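Local coordinates for single-stranded DNA-binding protein (Thermoanaerobacter tengcongensis, PDB 4GS3) that probably binds single-stranded DNA through this N-terminal oligonucleotide/oligosaccharide-binding domain of a longer PriB protein, at residues F38-P43 against T70-E75. Numbering follows the deposited sequence.
Sequences FILEVP and TRVKIE
The ring of F38 meets CD1 of I74 obliquely. CZ of F38 lies 4.0 Å from CD1 of I74, and the two side chains come from opposite directions. The side chain of F38 also touches L24, V20, I54 and I56. L40, two residues along the same strand, turns its side chain to the same interior. Its two methyls divide the work. CD1 of L40 packs on CG2 of V72 at 3.5 Å, the closest approach between the segments. CD2 of L40 faces CD1 of I74 tip to tip at 4.2 Å. I74 is extended, with CD1 anti to CA (chi2 168°), and this carries CD1 out to both F38 and L40. All four side chains are buried, and the contact between them is wholly apolar. The axes of the short segments 38-43 and 71-75 approach to 9.0 Å and run nearly at right angles (94°), so the two face each other through side chains rather than pairing as neighbours. Strands 33-43 and 71-82 both pair antiparallel with strand 14-20; E41 bonds to K19 through the backbone. F38 and L40 also touch I54 of strand 49-57, while V72 and I74 touch I102 of strand 93-105. Residues at alternate positions, F38 and L40 against V72 and I74, thus contribute to the interior from two walls of one curled sheet. This is part of the hydrophobic core of an OB-fold beta-barrel, consistent with the single-strand binding protein family.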
ATOM      1  N   PHE A  38      -1.591   1.768   5.090  1.00 10.75           N
ATOM      2  CA  PHE A  38      -2.539   2.737   4.593  1.00 10.57           C
ATOM      3  C   PHE A  38      -3.564   2.001   3.733  1.00  9.74           C
ATOM      4  O   PHE A  38      -3.328   0.881   3.298  1.00 11.18           O
ATOM      5  CB  PHE A  38      -1.883   3.874   3.823  1.00 11.48           C
ATOM      6  CG  PHE A  38      -1.232   3.513   2.533  1.00 11.46           C
ATOM      7  CD1 PHE A  38       0.061   3.022   2.492  1.00 12.86           C
ATOM      8  CD2 PHE A  38      -1.900   3.679   1.337  1.00 11.94           C
ATOM      9  CE1 PHE A  38       0.694   2.744   1.308  1.00 13.70           C
ATOM     10  CE2 PHE A  38      -1.274   3.400   0.136  1.00 12.92           C
ATOM     11  CZ  PHE A  38       0.029   2.945   0.137  1.00 14.09           C
ATOM     12  N   ILE A  39      -4.678   2.668   3.436  1.00  9.86           N
ATOM     13  CA  ILE A  39      -5.685   2.136   2.546  1.00  9.28           C
ATOM     14  C   ILE A  39      -5.608   2.810   1.193  1.00  9.20           C
ATOM     15  O   ILE A  39      -5.481   4.035   1.107  1.00 10.14           O
ATOM     16  CB  ILE A  39      -7.083   2.376   3.162  1.00 10.21           C
ATOM     17  CG1 ILE A  39      -7.192   1.706   4.541  1.00 11.33           C
ATOM     18  CG2 ILE A  39      -8.201   1.925   2.209  1.00 11.16           C
ATOM     19  CD1 ILE A  39      -6.895   0.234   4.567  1.00 13.40           C
ATOM     20  N   LEU A  40      -5.685   1.998   0.144  1.00  9.04           N
ATOM     21  CA  LEU A  40      -5.703   2.454  -1.237  1.00  9.09           C
ATOM     22  C   LEU A  40      -7.119   2.324  -1.773  1.00  9.39           C
ATOM     23  O   LEU A  40      -7.724   1.249  -1.655  1.00 11.00           O
ATOM     24  CB  LEU A  40      -4.722   1.604  -2.070  1.00  9.81           C
ATOM     25  CG  LEU A  40      -4.404   2.155  -3.456  1.00 10.02           C
ATOM     26  CD1 LEU A  40      -3.460   3.329  -3.348  1.00 11.42           C
ATOM     27  CD2 LEU A  40      -3.842   1.047  -4.339  1.00 11.31           C
ATOM     28  N   GLU A  41      -7.641   3.379  -2.400  1.00  9.55           N
ATOM     29  CA  GLU A  41      -8.923   3.331  -3.091  1.00  9.93           C
ATOM     30  C   GLU A  41      -8.686   3.007  -4.549  1.00  9.69           C
ATOM     31  O   GLU A  41      -7.985   3.759  -5.253  1.00 11.34           O
ATOM     32  CB  GLU A  41      -9.640   4.681  -2.953  1.00 12.46           C
ATOM     33  CG  GLU A  41     -10.976   4.767  -3.629  1.00 16.35           C
ATOM     34  CD  GLU A  41     -11.557   6.169  -3.549  1.00 21.07           C
ATOM     35  OE1 GLU A  41     -10.902   7.055  -4.140  1.00 27.90           O
ATOM     36  OE2 GLU A  41     -12.609   6.329  -2.908  1.00 25.26           O
ATOM     37  N   VAL A  42      -9.260   1.928  -5.037  1.00 10.07           N
ATOM     38  CA  VAL A  42      -9.059   1.464  -6.381  1.00 10.36           C
ATOM     39  C   VAL A  42     -10.395   1.378  -7.094  1.00 11.15           C
ATOM     40  O   VAL A  42     -11.247   0.579  -6.703  1.00 12.23           O
ATOM     41  CB  VAL A  42      -8.344   0.072  -6.431  1.00 11.09           C
ATOM     42  CG1 VAL A  42      -8.097  -0.374  -7.846  1.00 13.15           C
ATOM     43  CG2 VAL A  42      -7.019   0.173  -5.660  1.00 12.71           C
ATOM     44  N   PRO A  43     -10.616   2.194  -8.146  1.00 12.97           N
ATOM     45  CA  PRO A  43     -11.938   2.181  -8.781  1.00 13.95           C
ATOM     46  C   PRO A  43     -12.149   1.009  -9.721  1.00 15.40           C
ATOM     47  O   PRO A  43     -11.274   0.657 -10.490  1.00 18.86           O
ATOM     48  CB  PRO A  43     -11.889   3.513  -9.546  1.00 16.84           C
ATOM     49  CG  PRO A  43     -10.421   3.695  -9.924  1.00 17.81           C
ATOM     50  CD  PRO A  43      -9.674   3.173  -8.724  1.00 14.44           C
ATOM     51  N   THR A  70      -2.743  11.066  -3.170  1.00 13.53           N
ATOM     52  CA  THR A  70      -1.663  10.717  -4.109  1.00 13.06           C
ATOM     53  C   THR A  70      -2.065   9.487  -4.909  1.00 11.74           C
ATOM     54  O   THR A  70      -2.559   8.510  -4.334  1.00 12.14           O
ATOM     55  CB  THR A  70      -0.365  10.409  -3.316  1.00 13.26           C
ATOM     56  OG1 THR A  70      -0.005  11.533  -2.539  1.00 15.83           O
ATOM     57  CG2 THR A  70       0.804  10.029  -4.203  1.00 14.94           C
ATOM     58  N   ARG A  71      -1.821   9.506  -6.216  1.00 12.13           N
ATOM     59  CA  ARG A  71      -2.115   8.363  -7.077  1.00 11.19           C
ATOM     60  C   ARG A  71      -0.831   7.561  -7.252  1.00 10.51           C
ATOM     61  O   ARG A  71       0.222   8.125  -7.497  1.00 10.77           O
ATOM     62  CB  ARG A  71      -2.631   8.853  -8.417  1.00 12.37           C
ATOM     63  CG  ARG A  71      -3.224   7.746  -9.232  1.00 12.81           C
ATOM     64  CD  ARG A  71      -3.719   8.326 -10.523  1.00 15.75           C
ATOM     65  NE  ARG A  71      -4.424   7.346 -11.299  1.00 15.86           N
ATOM     66  CZ  ARG A  71      -4.443   7.306 -12.630  1.00 16.18           C
ATOM     67  NH1 ARG A  71      -3.753   8.128 -13.404  1.00 18.33           N
ATOM     68  NH2 ARG A  71      -5.187   6.383 -13.191  1.00 19.16           N
ATOM     69  N   VAL A  72      -0.969   6.238  -7.158  1.00 10.46           N
ATOM     70  CA  VAL A  72       0.181   5.346  -7.169  1.00  9.97           C
ATOM     71  C   VAL A  72      -0.162   4.082  -7.952  1.00 10.07           C
ATOM     72  O   VAL A  72      -1.300   3.652  -8.037  1.00 11.53           O
ATOM     73  CB  VAL A  72       0.636   4.982  -5.758  1.00 11.60           C
ATOM     74  CG1 VAL A  72       1.115   6.171  -4.992  1.00 14.15           C
ATOM     75  CG2 VAL A  72      -0.457   4.267  -4.964  1.00 13.04           C
ATOM     76  N   LYS A  73       0.906   3.484  -8.474  1.00  9.99           N
ATOM     77  CA  LYS A  73       0.885   2.090  -8.917  1.00  9.76           C
ATOM     78  C   LYS A  73       1.723   1.298  -7.927  1.00 10.07           C
ATOM     79  O   LYS A  73       2.888   1.663  -7.660  1.00 11.61           O
ATOM     80  CB  LYS A  73       1.431   1.924 -10.312  1.00 10.98           C
ATOM     81  CG  LYS A  73       1.424   0.501 -10.815  1.00 11.90           C
ATOM     82  CD  LYS A  73       1.896   0.375 -12.231  1.00 15.79           C
ATOM     83  CE  LYS A  73       1.839  -1.010 -12.753  1.00 15.32           C
ATOM     84  NZ  LYS A  73       2.442  -1.186 -14.104  1.00 19.54           N
ATOM     85  N   ILE A  74       1.173   0.214  -7.391  1.00  9.93           N
ATOM     86  CA  ILE A  74       1.822  -0.641  -6.441  1.00 10.34           C
ATOM     87  C   ILE A  74       1.906  -2.041  -6.983  1.00 10.48           C
ATOM     88  O   ILE A  74       0.906  -2.552  -7.527  1.00 12.15           O
ATOM     89  CB  ILE A  74       1.084  -0.675  -5.097  1.00 11.81           C
ATOM     90  CG1 ILE A  74       1.108   0.739  -4.479  1.00 15.22           C
ATOM     91  CG2 ILE A  74       1.598  -1.686  -4.122  1.00 14.68           C
ATOM     92  CD1 ILE A  74       0.203   0.927  -3.328  1.00 16.98           C
ATOM     93  N   GLU A  75       3.047  -2.684  -6.824  1.00 10.84           N
ATOM     94  CA  GLU A  75       3.194  -4.103  -6.980  1.00 11.06           C
ATOM     95  C   GLU A  75       3.562  -4.673  -5.623  1.00 10.53           C
ATOM     96  O   GLU A  75       4.438  -4.141  -4.946  1.00 11.29           O
ATOM     97  CB  GLU A  75       4.242  -4.557  -8.002  1.00 14.18           C
ATOM     98  CG  GLU A  75       4.089  -6.066  -8.344  1.00 17.72           C
ATOM     99  CD  GLU A  75       4.633  -7.103  -7.412  1.00 18.11           C
ATOM    100  OE1 GLU A  75       4.130  -8.249  -7.347  1.00 22.16           O
ATOM    101  OE2 GLU A  75       5.582  -6.767  -6.642  1.00 19.06           O
TER